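Local atomic coordinates of FMN-dependent nitronate monooxygenase (Shewanella oneidensis, PDB entry 5LSM), a protein that probably oxidises nitronates such as propionate 3-nitronate with molecular oxygen, using bound FMN, in a reaction that serves detoxification. Residues A57-S60 with P65-V68; A85-L90 with S301-G306; E255-D260 with R277-R282. All blocks are in the same frame, centred on the assembly; numbering follows the deposited sequence.

Interaction 1 (A57-S60 with P65-V68); sequences AIRS and PINV
Ile58 and Ile66 reach toward each other tip to tip, joining the C-terminal end of helix 48-59 to strand 66-71 within a beta-alpha-beta unit of the TIM-barrel fold. The evidence for apolar contact is a separation of 3.6 Å from CG2 of Ile58 to CD1 of Ile66, with a second methyl pair, CG2 of Ile58 and CG2 of Ile66, at 3.9 Å. On the helix the first torsion of Ile58 (chi1 -72°) sets CG2 opposite the backbone N, which aims this branch, rather than the longer CG1 arm, at the strand. Ile66 also packs against Leu55 of the same helix and Ser33 of helix 26-35, which places it between the strand wall and the surrounding helices. With an alanine here the CD1 and CG2 methyls are gone, which would probably open a gap beside Ile58 CG2 and take an apolar neighbour from one face of the Arg59 guanidinium. Arg59 comes in at a slant, its chain bent at the second torsion (chi2 -56°). Its NH2 is held by a salt bridge to Glu127 OE2 and a hydrogen bond to Phe124 O, while OE1 of the same Glu127 accepts a hydrogen bond from the backbone N of Ile66; one carboxylate thus ties both segments together. Over one face of the guanidinium lies the Ile66 methyl, with CD1 3.7 Å from Arg59 NH1.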
ATOM      1  N   ALA A  57       0.615  26.425 -26.819  1.00 34.64           N
ATOM      2  CA  ALA A  57       0.423  27.237 -25.617  1.00 36.21           C
ATOM      3  C   ALA A  57       1.542  27.049 -24.579  1.00 35.49           C
ATOM      4  O   ALA A  57       1.974  28.016 -23.954  1.00 38.86           O
ATOM      5  CB  ALA A  57      -0.931  26.961 -24.988  1.00 34.86           C
ATOM      6  N   ILE A  58       2.041  25.831 -24.413  1.00 35.27           N
ATOM      7  CA  ILE A  58       3.162  25.623 -23.493  1.00 33.95           C
ATOM      8  C   ILE A  58       4.422  26.338 -23.982  1.00 37.64           C
ATOM      9  O   ILE A  58       5.076  27.050 -23.214  1.00 44.66           O
ATOM     10  CB  ILE A  58       3.445  24.128 -23.255  1.00 31.28           C
ATOM     11  CG1 ILE A  58       2.338  23.524 -22.379  1.00 33.46           C
ATOM     12  CG2 ILE A  58       4.805  23.930 -22.587  1.00 30.70           C
ATOM     13  CD1 ILE A  58       2.202  22.014 -22.504  1.00 32.92           C
ATOM     14  N   ARG A  59       4.703  26.241 -25.279  1.00 38.86           N
ATOM     15  CA  ARG A  59       5.984  26.707 -25.806  1.00 40.24           C
ATOM     16  C   ARG A  59       6.093  28.225 -25.890  1.00 38.29           C
ATOM     17  O   ARG A  59       7.191  28.765 -25.946  1.00 34.02           O
ATOM     18  CB  ARG A  59       6.290  26.069 -27.164  1.00 36.90           C
ATOM     19  CG  ARG A  59       6.697  24.603 -27.074  1.00 39.49           C
ATOM     20  CD  ARG A  59       7.893  24.348 -26.151  1.00 38.14           C
ATOM     21  NE  ARG A  59       8.638  23.150 -26.569  1.00 48.12           N
ATOM     22  CZ  ARG A  59       9.340  22.353 -25.760  1.00 49.15           C
ATOM     23  NH1 ARG A  59       9.452  22.625 -24.464  1.00 51.19           N
ATOM     24  NH2 ARG A  59       9.967  21.293 -26.261  1.00 46.26           N
ATOM     25  N   SER A  60       4.975  28.927 -25.812  1.00 36.92           N
ATOM     26  CA  SER A  60       5.042  30.366 -25.911  1.00 40.36           C
ATOM     27  C   SER A  60       4.998  31.039 -24.551  1.00 39.70           C
ATOM     28  O   SER A  60       4.779  32.242 -24.468  1.00 43.14           O
ATOM     29  CB  SER A  60       3.922  30.878 -26.804  1.00 41.83           C
ATOM     30  OG  SER A  60       2.681  30.477 -26.298  1.00 52.98           O
ATOM     31  N   PRO A  65      12.085  22.492 -19.818  1.00 33.08           N
ATOM     32  CA  PRO A  65      11.668  21.107 -20.103  1.00 35.14           C
ATOM     33  C   PRO A  65      10.233  20.781 -19.707  1.00 34.90           C
ATOM     34  O   PRO A  65       9.685  21.376 -18.774  1.00 33.19           O
ATOM     35  CB  PRO A  65      12.638  20.268 -19.281  1.00 32.51           C
ATOM     36  CG  PRO A  65      13.861  21.119 -19.179  1.00 34.59           C
ATOM     37  CD  PRO A  65      13.382  22.536 -19.119  1.00 33.27           C
ATOM     38  N   ILE A  66       9.608  19.925 -20.505  1.00 34.44           N
ATOM     39  CA  ILE A  66       8.286  19.411 -20.206  1.00 36.88           C
ATOM     40  C   ILE A  66       8.182  17.948 -20.574  1.00 32.00           C
ATOM     41  O   ILE A  66       8.977  17.426 -21.359  1.00 33.40           O
ATOM     42  CB  ILE A  66       7.188  20.170 -20.973  1.00 40.21           C
ATOM     43  CG1 ILE A  66       7.246  19.831 -22.458  1.00 43.11           C
ATOM     44  CG2 ILE A  66       7.328  21.662 -20.751  1.00 42.07           C
ATOM     45  CD1 ILE A  66       6.432  20.774 -23.307  1.00 51.16           C
ATOM     46  N   ASN A  67       7.122  17.337 -20.065  1.00 33.14           N
ATOM     47  CA  ASN A  67       6.871  15.906 -20.140  1.00 28.80           C
ATOM     48  C   ASN A  67       5.506  15.784 -20.768  1.00 29.58           C
ATOM     49  O   ASN A  67       4.569  16.392 -20.287  1.00 30.09           O
ATOM     50  CB  ASN A  67       6.877  15.338 -18.716  1.00 29.89           C
ATOM     51  CG  ASN A  67       6.207  13.963 -18.596  1.00 30.80           C
ATOM     52  OD1 ASN A  67       6.191  13.154 -19.531  1.00 29.15           O
ATOM     53  ND2 ASN A  67       5.732  13.666 -17.398  1.00 30.35           N
ATOM     54  N   VAL A  68       5.416  15.149 -21.934  1.00 33.36           N
ATOM     55  CA  VAL A  68       4.102  14.871 -22.535  1.00 32.00           C
ATOM     56  C   VAL A  68       3.755  13.399 -22.339  1.00 32.88           C
ATOM     57  O   VAL A  68       4.618  12.519 -22.491  1.00 31.89           O
ATOM     58  CB  VAL A  68       4.021  15.270 -24.039  1.00 31.87           C
ATOM     59  CG1 VAL A  68       4.560  16.668 -24.240  1.00 30.94           C
ATOM     60  CG2 VAL A  68       4.784  14.291 -24.919  1.00 33.72           C
TER

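Interaction 2 (A85-L90 with S301-G306); sequences AWLEQL and SSAVAG
The Trp86 indole meets the CB methyl of Ala303 at an oblique angle, with the five-membered ring doing the touching: CD1 of Trp86 stands 3.9 Å from Ala303 CB, and NE1 of Trp86 is 4.1 Å from the same methyl. One face of the indole carries a neighbour from its own segment, since CD1 of Leu90 sits 3.6 Å above the ring plane, displaced toward the rim. Trp86 has CG anti to its main-chain nitrogen (chi1 -179°), which extends the ring off the helix toward the other segment. Met287, Leu270, Val294 and Pro295 also touch the Trp86 side chain, so the ring is buried among several parts of the chain.

Ala303 is the centre of this contact; its CB touches Trp86, Leu87 and Leu90, with CD1 of Leu87 approaching to 3.8 Å and CD1 of Leu90 to 4.0 Å. Leu90 CD1 also lies against the main chain, 3.8 Å from the carbonyl O of Ala303. The small methyl permits close backbones: CA of Leu87 and CA of Ala303 are 6.4 Å apart. Phe283 of helix 282-287 touches both Leu90 and Val304, so helix 282-287 lies against both segments. The segments meet by van der Waals contact, with no hydrogen bond across. What results is a close helix-helix packing built on an alanine, linking helices 80-89 and 301-313 away from the flavin and apart from the strands of the barrel.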
ATOM      1  N   ALA A  85     -24.615  -6.060 -21.835  1.00 36.31           N
ATOM      2  CA  ALA A  85     -24.944  -6.641 -20.510  1.00 35.32           C
ATOM      3  C   ALA A  85     -24.655  -5.693 -19.347  1.00 37.15           C
ATOM      4  O   ALA A  85     -25.309  -5.762 -18.307  1.00 44.12           O
ATOM      5  CB  ALA A  85     -24.203  -7.950 -20.297  1.00 32.12           C
ATOM      6  N   TRP A  86     -23.605  -4.889 -19.492  1.00 35.42           N
ATOM      7  CA  TRP A  86     -23.228  -3.914 -18.474  1.00 35.28           C
ATOM      8  C   TRP A  86     -24.260  -2.802 -18.453  1.00 37.13           C
ATOM      9  O   TRP A  86     -24.703  -2.373 -17.389  1.00 37.37           O
ATOM     10  CB  TRP A  86     -21.828  -3.338 -18.777  1.00 36.15           C
ATOM     11  CG  TRP A  86     -21.349  -2.354 -17.783  1.00 29.93           C
ATOM     12  CD1 TRP A  86     -20.952  -1.086 -18.030  1.00 30.37           C
ATOM     13  CD2 TRP A  86     -21.239  -2.548 -16.363  1.00 30.82           C
ATOM     14  NE1 TRP A  86     -20.620  -0.460 -16.853  1.00 32.64           N
ATOM     15  CE2 TRP A  86     -20.775  -1.343 -15.815  1.00 30.04           C
ATOM     16  CE3 TRP A  86     -21.488  -3.626 -15.506  1.00 30.64           C
ATOM     17  CZ2 TRP A  86     -20.543  -1.182 -14.450  1.00 33.06           C
ATOM     18  CZ3 TRP A  86     -21.262  -3.465 -14.149  1.00 33.53           C
ATOM     19  CH2 TRP A  86     -20.804  -2.247 -13.634  1.00 35.76           C
ATOM     20  N   LEU A  87     -24.646  -2.354 -19.644  1.00 40.66           N
ATOM     21  CA  LEU A  87     -25.693  -1.342 -19.802  1.00 41.91           C
ATOM     22  C   LEU A  87     -26.976  -1.787 -19.103  1.00 42.19           C
ATOM     23  O   LEU A  87     -27.585  -1.017 -18.358  1.00 40.28           O
ATOM     24  CB  LEU A  87     -25.960  -1.098 -21.298  1.00 42.90           C
ATOM     25  CG  LEU A  87     -26.024   0.332 -21.843  1.00 43.08           C
ATOM     26  CD1 LEU A  87     -25.165   1.308 -21.053  1.00 45.76           C
ATOM     27  CD2 LEU A  87     -25.610   0.333 -23.308  1.00 44.36           C
ATOM     28  N   GLU A  88     -27.329  -3.056 -19.292  1.00 43.50           N
ATOM     29  CA  GLU A  88     -28.532  -3.637 -18.696  1.00 44.91           C
ATOM     30  C   GLU A  88     -28.463  -3.572 -17.185  1.00 40.71           C
ATOM     31  O   GLU A  88     -29.457  -3.293 -16.524  1.00 43.85           O
ATOM     32  CB  GLU A  88     -28.675  -5.104 -19.137  1.00 51.05           C
ATOM     33  CG  GLU A  88     -29.993  -5.756 -18.759  1.00 53.63           C
ATOM     34  CD  GLU A  88     -29.987  -7.259 -18.978  1.00 61.53           C
ATOM     35  OE1 GLU A  88     -29.103  -7.764 -19.711  1.00 64.53           O
ATOM     36  OE2 GLU A  88     -30.883  -7.938 -18.428  1.00 60.27           O
ATOM     37  N   GLN A  89     -27.284  -3.861 -16.643  1.00 37.16           N
ATOM     38  CA  GLN A  89     -27.053  -3.786 -15.199  1.00 36.76           C
ATOM     39  C   GLN A  89     -27.253  -2.391 -14.589  1.00 34.81           C
ATOM     40  O   GLN A  89     -27.624  -2.265 -13.422  1.00 35.10           O
ATOM     41  CB  GLN A  89     -25.639  -4.231 -14.896  1.00 41.39           C
ATOM     42  CG  GLN A  89     -25.366  -5.679 -15.209  1.00 39.44           C
ATOM     43  CD  GLN A  89     -24.602  -6.342 -14.094  1.00 45.71           C
ATOM     44  OE1 GLN A  89     -24.845  -6.078 -12.908  1.00 50.41           O
ATOM     45  NE2 GLN A  89     -23.644  -7.175 -14.459  1.00 48.97           N
ATOM     46  N   LEU A  90     -26.976  -1.352 -15.367  1.00 32.52           N
ATOM     47  CA  LEU A  90     -27.132   0.026 -14.896  1.00 38.46           C
ATOM     48  C   LEU A  90     -28.559   0.595 -15.070  1.00 38.63           C
ATOM     49  O   LEU A  90     -28.833   1.729 -14.659  1.00 35.79           O
ATOM     50  CB  LEU A  90     -26.123   0.932 -15.606  1.00 36.89           C
ATOM     51  CG  LEU A  90     -24.673   0.458 -15.517  1.00 39.42           C
ATOM     52  CD1 LEU A  90     -23.775   1.299 -16.415  1.00 43.29           C
ATOM     53  CD2 LEU A  90     -24.191   0.492 -14.078  1.00 38.64           C
ATOM     54  N   SER A 301     -16.359   3.870 -20.027  1.00 36.60           N
ATOM     55  CA  SER A 301     -16.672   5.295 -19.851  1.00 40.38           C
ATOM     56  C   SER A 301     -17.972   5.679 -20.528  1.00 39.41           C
ATOM     57  O   SER A 301     -18.743   6.462 -19.988  1.00 44.46           O
ATOM     58  CB  SER A 301     -15.548   6.185 -20.399  1.00 38.02           C
ATOM     59  OG  SER A 301     -14.304   5.536 -20.268  1.00 49.96           O
ATOM     60  N   SER A 302     -18.201   5.158 -21.725  1.00 35.99           N
ATOM     61  CA  SER A 302     -19.380   5.541 -22.485  1.00 40.11           C
ATOM     62  C   SER A 302     -20.674   5.261 -21.696  1.00 42.16           C
ATOM     63  O   SER A 302     -21.582   6.102 -21.684  1.00 43.60           O
ATOM     64  CB  SER A 302     -19.402   4.826 -23.832  1.00 40.68           C
ATOM     65  OG  SER A 302     -19.361   3.429 -23.648  1.00 46.60           O
ATOM     66  N   ALA A 303     -20.692   4.155 -20.941  1.00 36.32           N
ATOM     67  CA  ALA A 303     -21.875   3.735 -20.170  1.00 33.95           C
ATOM     68  C   ALA A 303     -22.211   4.591 -18.936  1.00 38.77           C
ATOM     69  O   ALA A 303     -23.339   4.533 -18.440  1.00 40.96           O
ATOM     70  CB  ALA A 303     -21.725   2.288 -19.745  1.00 33.51           C
ATOM     71  N   VAL A 304     -21.245   5.350 -18.416  1.00 37.49           N
ATOM     72  CA  VAL A 304     -21.497   6.181 -17.226  1.00 39.63           C
ATOM     73  C   VAL A 304     -21.427   7.666 -17.501  1.00 37.30           C
ATOM     74  O   VAL A 304     -21.706   8.459 -16.611  1.00 42.09           O
ATOM     75  CB  VAL A 304     -20.503   5.891 -16.075  1.00 44.34           C
ATOM     76  CG1 VAL A 304     -20.844   4.577 -15.390  1.00 46.51           C
ATOM     77  CG2 VAL A 304     -19.066   5.892 -16.577  1.00 43.36           C
ATOM     78  N   ALA A 305     -21.037   8.047 -18.711  1.00 35.27           N
ATOM     79  CA  ALA A 305     -20.864   9.466 -19.050  1.00 34.01           C
ATOM     80  C   ALA A 305     -22.119  10.288 -18.740  1.00 32.93           C
ATOM     81  O   ALA A 305     -22.036  11.310 -18.073  1.00 36.59           O
ATOM     82  CB  ALA A 305     -20.479   9.621 -20.518  1.00 33.19           C
ATOM     83  N   GLY A 306     -23.275   9.828 -19.225  1.00 36.81           N
ATOM     84  CA  GLY A 306     -24.560  10.487 -18.964  1.00 33.44           C
ATOM     85  C   GLY A 306     -24.935  10.582 -17.487  1.00 36.10           C
ATOM     86  O   GLY A 306     -25.351  11.649 -17.013  1.00 36.29           O
TER

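Interaction 3 (E255-D260 with R277-R282); sequences EALQSD and RGIVNR
Ala256 and Ile279 meet through methyl groups, Ala256 CB lying 3.8 Å from Ile279 CD1. The CB of Ala256 points toward the strand, and beyond the contact it also rests on Trp317. The end methyl of Ile279 reaches the helix main chain as well, since CD1 is 3.9 Å from the carbonyl C of Ala256.

Leu257 follows, and the same methyl touches it: its backbone N is 3.9 Å from Ile279 CD1. Although the CB of Leu257 is directed away from the strand, its branch turns back, bringing CD2 to 4.2 Å from Ile279 CD1. The Leu257 side chain also packs on Cys324 and lies about 5 Å from that of Thr239, an FMN-binding residue, and about 8 Å from the FMN itself, consistent with a place just behind the residues that bind the cofactor. The partner Ile279 closes strand 276-279, the middle strand of a small three-stranded antiparallel sheet that is separate from the parallel barrel sheet; helix 251-258 packs against the end of this strand. Ile279 presents CD1 because CG1 lies anti to its own carbonyl carbon (chi1 -64°) and the arm runs on extended (chi2 159°).

Ser259 comes just after the last helical turn and bonds back into it. Its OG donates to the carbonyl O of Ala256 over 2.6 Å, meeting a lone pair in the carbonyl plane at a C=O...O angle of 128°. Ser259 N donates to Glu255 O, and more weakly to the same Ala256 O. After Ile279 the second segment leaves the strand toward Asn281, the N-cap of helix 282-287, whose OD1 accepts a hydrogen bond from the backbone N of Met284.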
ATOM      1  N   GLU A 255     -14.533  19.604  -4.050  1.00 37.90           N
ATOM      2  CA  GLU A 255     -15.299  19.537  -2.802  1.00 43.38           C
ATOM      3  C   GLU A 255     -15.094  18.193  -2.121  1.00 42.62           C
ATOM      4  O   GLU A 255     -15.035  18.100  -0.894  1.00 40.48           O
ATOM      5  CB  GLU A 255     -16.787  19.732  -3.098  1.00 51.78           C
ATOM      6  CG  GLU A 255     -17.677  19.750  -1.859  1.00 62.94           C
ATOM      7  CD  GLU A 255     -18.732  20.846  -1.896  1.00 73.77           C
ATOM      8  OE1 GLU A 255     -18.757  21.628  -2.875  1.00 86.35           O
ATOM      9  OE2 GLU A 255     -19.528  20.937  -0.937  1.00 65.98           O
ATOM     10  N   ALA A 256     -15.015  17.149  -2.937  1.00 40.40           N
ATOM     11  CA  ALA A 256     -14.798  15.807  -2.443  1.00 35.78           C
ATOM     12  C   ALA A 256     -13.413  15.705  -1.812  1.00 37.02           C
ATOM     13  O   ALA A 256     -13.285  15.248  -0.677  1.00 31.84           O
ATOM     14  CB  ALA A 256     -14.959  14.801  -3.576  1.00 32.48           C
ATOM     15  N   LEU A 257     -12.391  16.202  -2.512  1.00 36.44           N
ATOM     16  CA  LEU A 257     -11.020  16.215  -1.963  1.00 37.34           C
ATOM     17  C   LEU A 257     -10.915  16.860  -0.574  1.00 35.05           C
ATOM     18  O   LEU A 257     -10.030  16.510   0.204  1.00 42.39           O
ATOM     19  CB  LEU A 257     -10.071  16.940  -2.908  1.00 34.14           C
ATOM     20  CG  LEU A 257      -9.772  16.251  -4.232  1.00 35.24           C
ATOM     21  CD1 LEU A 257      -9.283  17.273  -5.254  1.00 32.83           C
ATOM     22  CD2 LEU A 257      -8.767  15.124  -4.042  1.00 33.38           C
ATOM     23  N   GLN A 258     -11.753  17.853  -0.298  1.00 36.35           N
ATOM     24  CA  GLN A 258     -11.637  18.643   0.943  1.00 43.73           C
ATOM     25  C   GLN A 258     -12.491  18.058   2.068  1.00 43.86           C
ATOM     26  O   GLN A 258     -12.232  18.302   3.243  1.00 50.17           O
ATOM     27  CB  GLN A 258     -12.037  20.106   0.696  1.00 42.09           C
ATOM     28  CG  GLN A 258     -10.908  20.953   0.139  1.00 47.85           C
ATOM     29  CD  GLN A 258     -11.393  22.157  -0.642  1.00 50.12           C
ATOM     30  OE1 GLN A 258     -12.256  22.044  -1.512  1.00 59.68           O
ATOM     31  NE2 GLN A 258     -10.816  23.311  -0.359  1.00 54.73           N
ATOM     32  N   SER A 259     -13.491  17.269   1.701  1.00 42.43           N
ATOM     33  CA  SER A 259     -14.303  16.546   2.670  1.00 44.09           C
ATOM     34  C   SER A 259     -13.533  15.409   3.349  1.00 40.91           C
ATOM     35  O   SER A 259     -12.462  15.012   2.900  1.00 42.10           O
ATOM     36  CB  SER A 259     -15.525  15.964   1.974  1.00 43.24           C
ATOM     37  OG  SER A 259     -15.141  14.892   1.132  1.00 55.56           O
ATOM     38  N   ASP A 260     -14.136  14.829   4.377  1.00 41.84           N
ATOM     39  CA  ASP A 260     -13.527  13.711   5.068  1.00 49.32           C
ATOM     40  C   ASP A 260     -13.815  12.364   4.389  1.00 44.82           C
ATOM     41  O   ASP A 260     -13.159  11.362   4.683  1.00 47.47           O
ATOM     42  CB  ASP A 260     -13.908  13.708   6.562  1.00 60.06           C
ATOM     43  CG  ASP A 260     -15.405  13.579   6.797  1.00 70.54           C
ATOM     44  OD1 ASP A 260     -16.070  12.833   6.049  1.00 77.73           O
ATOM     45  OD2 ASP A 260     -15.906  14.189   7.769  1.00 77.52           O
ATOM     46  N   ARG A 277      -7.677   4.418  -8.768  1.00 25.06           N
ATOM     47  CA  ARG A 277      -7.969   4.799  -7.381  1.00 27.81           C
ATOM     48  C   ARG A 277      -8.712   6.124  -7.333  1.00 29.05           C
ATOM     49  O   ARG A 277      -8.232   7.148  -7.851  1.00 21.99           O
ATOM     50  CB  ARG A 277      -6.689   4.892  -6.534  1.00 28.82           C
ATOM     51  CG  ARG A 277      -6.943   5.242  -5.064  1.00 30.48           C
ATOM     52  CD  ARG A 277      -5.653   5.309  -4.220  1.00 27.68           C
ATOM     53  NE  ARG A 277      -5.046   3.984  -4.070  1.00 29.46           N
ATOM     54  CZ  ARG A 277      -5.520   3.002  -3.295  1.00 26.25           C
ATOM     55  NH1 ARG A 277      -6.562   3.198  -2.506  1.00 27.47           N
ATOM     56  NH2 ARG A 277      -4.942   1.818  -3.312  1.00 25.99           N
ATOM     57  N   GLY A 278      -9.868   6.113  -6.675  1.00 28.26           N
ATOM     58  CA  GLY A 278     -10.646   7.330  -6.501  1.00 25.22           C
ATOM     59  C   GLY A 278     -11.410   7.344  -5.198  1.00 23.91           C
ATOM     60  O   GLY A 278     -11.664   6.311  -4.632  1.00 22.27           O
ATOM     61  N   ILE A 279     -11.766   8.536  -4.725  1.00 23.60           N
ATOM     62  CA  ILE A 279     -12.601   8.669  -3.547  1.00 26.60           C
ATOM     63  C   ILE A 279     -13.850   7.796  -3.694  1.00 29.22           C
ATOM     64  O   ILE A 279     -14.399   7.691  -4.789  1.00 32.69           O
ATOM     65  CB  ILE A 279     -13.002  10.131  -3.308  1.00 27.39           C
ATOM     66  CG1 ILE A 279     -11.759  10.970  -3.001  1.00 28.03           C
ATOM     67  CG2 ILE A 279     -13.968  10.223  -2.134  1.00 27.28           C
ATOM     68  CD1 ILE A 279     -11.940  12.438  -3.250  1.00 28.81           C
ATOM     69  N   VAL A 280     -14.221   7.088  -2.622  1.00 30.59           N
ATOM     70  CA  VAL A 280     -15.278   6.068  -2.689  1.00 32.75           C
ATOM     71  C   VAL A 280     -16.620   6.768  -2.744  1.00 33.16           C
ATOM     72  O   VAL A 280     -16.889   7.644  -1.924  1.00 33.13           O
ATOM     73  CB  VAL A 280     -15.243   5.098  -1.476  1.00 34.97           C
ATOM     74  CG1 VAL A 280     -16.550   4.320  -1.342  1.00 31.92           C
ATOM     75  CG2 VAL A 280     -14.067   4.131  -1.597  1.00 35.35           C
ATOM     76  N   ASN A 281     -17.429   6.411  -3.744  1.00 29.88           N
ATOM     77  CA  ASN A 281     -18.764   6.973  -3.905  1.00 29.20           C
ATOM     78  C   ASN A 281     -19.857   5.891  -4.006  1.00 36.48           C
ATOM     79  O   ASN A 281     -19.574   4.694  -3.847  1.00 38.81           O
ATOM     80  CB  ASN A 281     -18.810   7.959  -5.091  1.00 28.19           C
ATOM     81  CG  ASN A 281     -18.312   7.360  -6.414  1.00 25.34           C
ATOM     82  OD1 ASN A 281     -18.469   6.194  -6.689  1.00 25.40           O
ATOM     83  ND2 ASN A 281     -17.791   8.207  -7.266  1.00 29.76           N
ATOM     84  N   ARG A 282     -21.112   6.319  -4.162  1.00 38.46           N
ATOM     85  CA  ARG A 282     -22.255   5.403  -4.145  1.00 40.05           C
ATOM     86  C   ARG A 282     -22.092   4.334  -5.221  1.00 43.00           C
ATOM     87  O   ARG A 282     -22.313   3.135  -4.973  1.00 43.86           O
ATOM     88  CB  ARG A 282     -23.565   6.182  -4.378  1.00 42.95           C
ATOM     89  CG  ARG A 282     -24.834   5.323  -4.451  1.00 40.59           C
ATOM     90  CD  ARG A 282     -26.013   6.151  -4.954  1.00 41.59           C
ATOM     91  NE  ARG A 282     -27.172   5.343  -5.333  1.00 46.18           N
ATOM     92  CZ  ARG A 282     -28.188   5.789  -6.077  1.00 49.08           C
ATOM     93  NH1 ARG A 282     -28.198   7.041  -6.522  1.00 43.00           N
ATOM     94  NH2 ARG A 282     -29.184   4.970  -6.417  1.00 43.62           N
TER

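In the fold
Along the chain interaction 1 is complete before the others begin, while both segments of interaction 3 fall between the two halves of interaction 2. Interaction 1 joins a helix to a strand of the parallel barrel sheet; its strand 66-71 is followed directly by helix 80-89, which carries the first half of interaction 2. The centres of interactions 1 and 2 are 36 Å apart, those of 1 and 3 31 Å, with 1 and 3 on opposite sides of the chain centre. Interactions 2 and 3 are nearer, about 9 Å between nearest atoms; helix 282-287 begins at the end of interaction 3 and lies against interaction 2. Interaction 1 thus lies within the barrel, whereas 2 and 3 join elements outside its parallel sheet, 3 nearer the flavin.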